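Local coordinates for putative signal transduction protein with CBS domains (PDB 4NOC) that is of unknown function but, as a paired CBS-domain protein, probably senses a small regulatory ligand such as an adenine nucleotide, at residues A[114-126]-A[134-146]. Sequence-based numbering, arbitrary orientation.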
# COMPACT_ATOMS: atom_id res chain seq x y z
N VAL A 114 -7.53 -4.62 -16.95
CA VAL A 114 -7.21 -4.14 -15.61
C VAL A 114 -5.74 -4.39 -15.31
O VAL A 114 -5.06 -3.53 -14.73
CB VAL A 114 -8.11 -4.78 -14.54
CG1 VAL A 114 -7.65 -4.41 -13.15
CG2 VAL A 114 -9.55 -4.31 -14.75
N ALA A 115 -5.24 -5.54 -15.73
CA ALA A 115 -3.83 -5.86 -15.50
C ALA A 115 -2.96 -4.86 -16.24
O ALA A 115 -1.95 -4.38 -15.72
CB ALA A 115 -3.52 -7.30 -15.95
N ALA A 116 -3.36 -4.55 -17.47
CA ALA A 116 -2.53 -3.69 -18.30
C ALA A 116 -2.48 -2.32 -17.67
O ALA A 116 -1.43 -1.66 -17.64
CB ALA A 116 -3.08 -3.61 -19.73
N ILE A 117 -3.63 -1.90 -17.14
CA ILE A 117 -3.73 -0.57 -16.52
C ILE A 117 -2.87 -0.51 -15.27
O ILE A 117 -2.04 0.39 -15.13
CB ILE A 117 -5.16 -0.24 -16.14
CG1 ILE A 117 -5.98 0.05 -17.40
CG2 ILE A 117 -5.19 0.95 -15.20
CD1 ILE A 117 -7.46 -0.17 -17.20
N MSE A 118 -3.05 -1.48 -14.38
CA MSE A 118 -2.33 -1.42 -13.11
C MSE A 118 -0.84 -1.64 -13.34
O MSE A 118 -0.04 -1.07 -12.63
CB MSE A 118 -2.91 -2.40 -12.10
CG MSE A 118 -4.43 -2.24 -11.98
SE MSE A 118 -5.12 -3.32 -10.50
CE MSE A 118 -4.06 -2.54 -9.04
N ALA A 119 -0.47 -2.41 -14.36
CA ALA A 119 0.96 -2.56 -14.67
C ALA A 119 1.54 -1.25 -15.18
O ALA A 119 2.61 -0.79 -14.74
CB ALA A 119 1.17 -3.64 -15.69
N ARG A 120 0.84 -0.65 -16.14
CA ARG A 120 1.31 0.58 -16.76
C ARG A 120 1.44 1.69 -15.71
O ARG A 120 2.47 2.38 -15.65
CB ARG A 120 0.34 1.01 -17.87
CG ARG A 120 0.70 2.28 -18.60
CD ARG A 120 -0.44 2.73 -19.54
NE ARG A 120 -0.13 4.02 -20.13
CZ ARG A 120 0.37 4.19 -21.35
NH1 ARG A 120 0.59 3.14 -22.14
NH2 ARG A 120 0.64 5.42 -21.78
N LEU A 121 0.40 1.87 -14.90
CA LEU A 121 0.40 2.96 -13.92
C LEU A 121 1.14 2.58 -12.64
O LEU A 121 1.52 3.46 -11.87
CB LEU A 121 -1.02 3.37 -13.56
CG LEU A 121 -1.92 3.87 -14.68
CD1 LEU A 121 -3.27 4.33 -14.10
CD2 LEU A 121 -1.24 5.00 -15.42
N ARG A 122 1.34 1.28 -12.40
CA ARG A 122 1.97 0.81 -11.16
C ARG A 122 1.25 1.37 -9.93
O ARG A 122 1.89 1.82 -8.98
CB ARG A 122 3.45 1.20 -11.09
CG ARG A 122 4.40 0.10 -11.52
CD ARG A 122 5.84 0.33 -11.02
NE ARG A 122 6.48 1.47 -11.66
CZ ARG A 122 7.76 1.52 -12.03
NH1 ARG A 122 8.24 2.61 -12.61
NH2 ARG A 122 8.56 0.47 -11.83
N CYS A 123 -0.08 1.36 -9.96
CA CYS A 123 -0.85 1.93 -8.85
C CYS A 123 -1.18 0.83 -7.84
O CYS A 123 -1.31 -0.34 -8.23
CB CYS A 123 -2.13 2.61 -9.35
SG CYS A 123 -3.01 1.60 -10.52
N PRO A 124 -1.25 1.19 -6.56
CA PRO A 124 -1.52 0.23 -5.47
C PRO A 124 -2.94 -0.32 -5.55
O PRO A 124 -3.13 -1.48 -5.22
CB PRO A 124 -1.34 1.07 -4.20
CG PRO A 124 -1.42 2.51 -4.65
CD PRO A 124 -0.89 2.53 -6.05
N LEU A 125 -3.91 0.48 -6.00
CA LEU A 125 -5.28 0.01 -6.25
C LEU A 125 -6.00 0.86 -7.30
O LEU A 125 -5.55 1.96 -7.65
CB LEU A 125 -6.11 -0.06 -4.94
CG LEU A 125 -6.57 1.19 -4.16
CD1 LEU A 125 -5.49 2.23 -4.07
CD2 LEU A 125 -7.81 1.81 -4.77
N VAL A 126 -7.10 0.32 -7.83
CA VAL A 126 -8.00 1.10 -8.68
C VAL A 126 -9.41 0.94 -8.12
O VAL A 126 -9.73 -0.12 -7.56
CB VAL A 126 -7.98 0.64 -10.17
CG1 VAL A 126 -6.61 0.89 -10.80
CG2 VAL A 126 -8.38 -0.85 -10.30
N ILE A 134 -19.46 3.79 -7.20
CA ILE A 134 -18.34 2.97 -6.77
C ILE A 134 -18.85 1.67 -6.17
O ILE A 134 -19.55 1.69 -5.16
CB ILE A 134 -17.46 3.70 -5.73
CG1 ILE A 134 -16.89 4.98 -6.33
CG2 ILE A 134 -16.32 2.79 -5.25
CD1 ILE A 134 -15.81 5.60 -5.48
N ILE A 135 -18.49 0.55 -6.78
CA ILE A 135 -18.95 -0.74 -6.30
C ILE A 135 -17.86 -1.52 -5.54
O ILE A 135 -18.14 -2.57 -4.97
CB ILE A 135 -19.52 -1.61 -7.44
CG1 ILE A 135 -18.49 -1.82 -8.54
CG2 ILE A 135 -20.77 -0.95 -8.03
CD1 ILE A 135 -18.96 -2.76 -9.63
N GLY A 136 -16.64 -0.99 -5.53
CA GLY A 136 -15.55 -1.62 -4.81
C GLY A 136 -14.18 -1.20 -5.35
O GLY A 136 -14.08 -0.20 -6.08
N ALA A 137 -13.14 -1.95 -5.00
CA ALA A 137 -11.78 -1.65 -5.46
C ALA A 137 -11.02 -2.92 -5.80
O ALA A 137 -11.41 -4.02 -5.39
CB ALA A 137 -11.03 -0.85 -4.42
N ILE A 138 -9.95 -2.77 -6.57
CA ILE A 138 -9.06 -3.87 -6.91
C ILE A 138 -7.64 -3.45 -6.56
O ILE A 138 -7.07 -2.56 -7.21
CB ILE A 138 -9.11 -4.19 -8.41
CG1 ILE A 138 -10.53 -4.49 -8.86
CG2 ILE A 138 -8.20 -5.38 -8.75
CD1 ILE A 138 -10.69 -4.51 -10.35
N THR A 139 -7.07 -4.08 -5.54
CA THR A 139 -5.70 -3.77 -5.14
C THR A 139 -4.72 -4.53 -6.03
O THR A 139 -5.11 -5.48 -6.71
CB THR A 139 -5.41 -4.20 -3.72
OG1 THR A 139 -5.58 -5.63 -3.64
CG2 THR A 139 -6.37 -3.52 -2.75
N ALA A 140 -3.46 -4.13 -5.98
CA ALA A 140 -2.40 -4.82 -6.68
C ALA A 140 -2.37 -6.31 -6.25
O ALA A 140 -2.26 -7.18 -7.10
CB ALA A 140 -1.04 -4.13 -6.42
N SER A 141 -2.49 -6.60 -4.96
CA SER A 141 -2.41 -8.00 -4.52
C SER A 141 -3.64 -8.81 -4.95
O SER A 141 -3.57 -10.01 -5.20
CB SER A 141 -2.13 -8.13 -3.01
OG SER A 141 -3.25 -7.79 -2.21
N ARG A 142 -4.77 -8.13 -5.07
CA ARG A 142 -5.99 -8.79 -5.51
C ARG A 142 -5.81 -9.20 -6.98
O ARG A 142 -6.18 -10.32 -7.37
CB ARG A 142 -7.21 -7.88 -5.30
CG ARG A 142 -8.48 -8.31 -6.05
CD ARG A 142 -9.01 -9.68 -5.59
NE ARG A 142 -10.37 -9.96 -6.09
CZ ARG A 142 -10.98 -11.14 -5.98
NH1 ARG A 142 -10.36 -12.18 -5.42
NH2 ARG A 142 -12.21 -11.30 -6.45
N LEU A 143 -5.21 -8.31 -7.76
CA LEU A 143 -4.90 -8.62 -9.15
C LEU A 143 -3.95 -9.83 -9.23
O LEU A 143 -4.19 -10.77 -10.02
CB LEU A 143 -4.30 -7.40 -9.84
CG LEU A 143 -3.89 -7.61 -11.30
CD1 LEU A 143 -5.08 -8.11 -12.10
CD2 LEU A 143 -3.38 -6.31 -11.88
N LEU A 144 -2.91 -9.83 -8.41
CA LEU A 144 -1.99 -10.97 -8.42
C LEU A 144 -2.73 -12.25 -8.06
O LEU A 144 -2.51 -13.28 -8.68
CB LEU A 144 -0.82 -10.75 -7.47
CG LEU A 144 0.14 -9.63 -7.83
CD1 LEU A 144 1.16 -9.45 -6.72
CD2 LEU A 144 0.84 -9.93 -9.15
N GLU A 145 -3.60 -12.18 -7.05
CA GLU A 145 -4.31 -13.37 -6.58
C GLU A 145 -5.14 -13.97 -7.72
O GLU A 145 -5.22 -15.18 -7.84
CB GLU A 145 -5.24 -13.04 -5.42
CG GLU A 145 -5.98 -14.27 -4.89
CD GLU A 145 -7.31 -13.96 -4.20
OE1 GLU A 145 -7.76 -12.80 -4.19
OE2 GLU A 145 -7.91 -14.93 -3.67
N LEU A 146 -5.74 -13.11 -8.55
CA LEU A 146 -6.53 -13.61 -9.68
C LEU A 146 -5.64 -14.28 -10.74
O LEU A 146 -5.93 -15.42 -11.15
CB LEU A 146 -7.37 -12.49 -10.30
CG LEU A 146 -8.43 -11.95 -9.32
CD1 LEU A 146 -9.11 -10.70 -9.84
CD2 LEU A 146 -9.47 -13.03 -9.02
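V126 and I138 form an antiparallel hydrogen-bonded pair, V126 N to I138 O 2.9 Å and I138 N to V126 O 2.8 Å, while L125 and T139 form the non-hydrogen-bonded pair that follows. One further bond, A140 N to P124 O at 2.8 Å, carries the register into the first turn of helix 140-147. On the face of V126 and I138, M118 reaches I138, A140 and L143. Its chain bends at chi3 (58°), which turns M118 CE toward the end of strand 133-139, 3.5 Å from I138 O. The selenium of this selenomethionine, M118 SE, lies 3.7 Å from L143 CD2, the two side chains sliding past each other in opposite directions; L143 CD2 also lies against A115 CA. One turn nearer the N-terminus of helix 111-121, V114 CG1 and I138 CD1 meet tip to tip. This is the alpha-beta-beta-alpha part of a CBS domain, which strand 104-106 precedes: a helix, a beta hairpin of strands 125-130 and 133-139, and a closing helix, with both helices packed on one face of the sheet and their short segments at 135°. On the other face, T139 CG2 sits against L125 CB at 4.1 Å. T139 is also the N-cap: with chi1 at 61°, T139 OG1 stands between backbone N and carbonyl carbon and accepts from R142 N at 3.0 Å. A valine in its place would probably leave R142 N without its capping acceptor and weaken the start of the helix. R142 NH1 makes a salt bridge to E145 OE1, which lies in the guanidinium plane, whereas NH1 comes to it from above the carboxylate plane. S141 OG accepts from R33 NE of the second subunit.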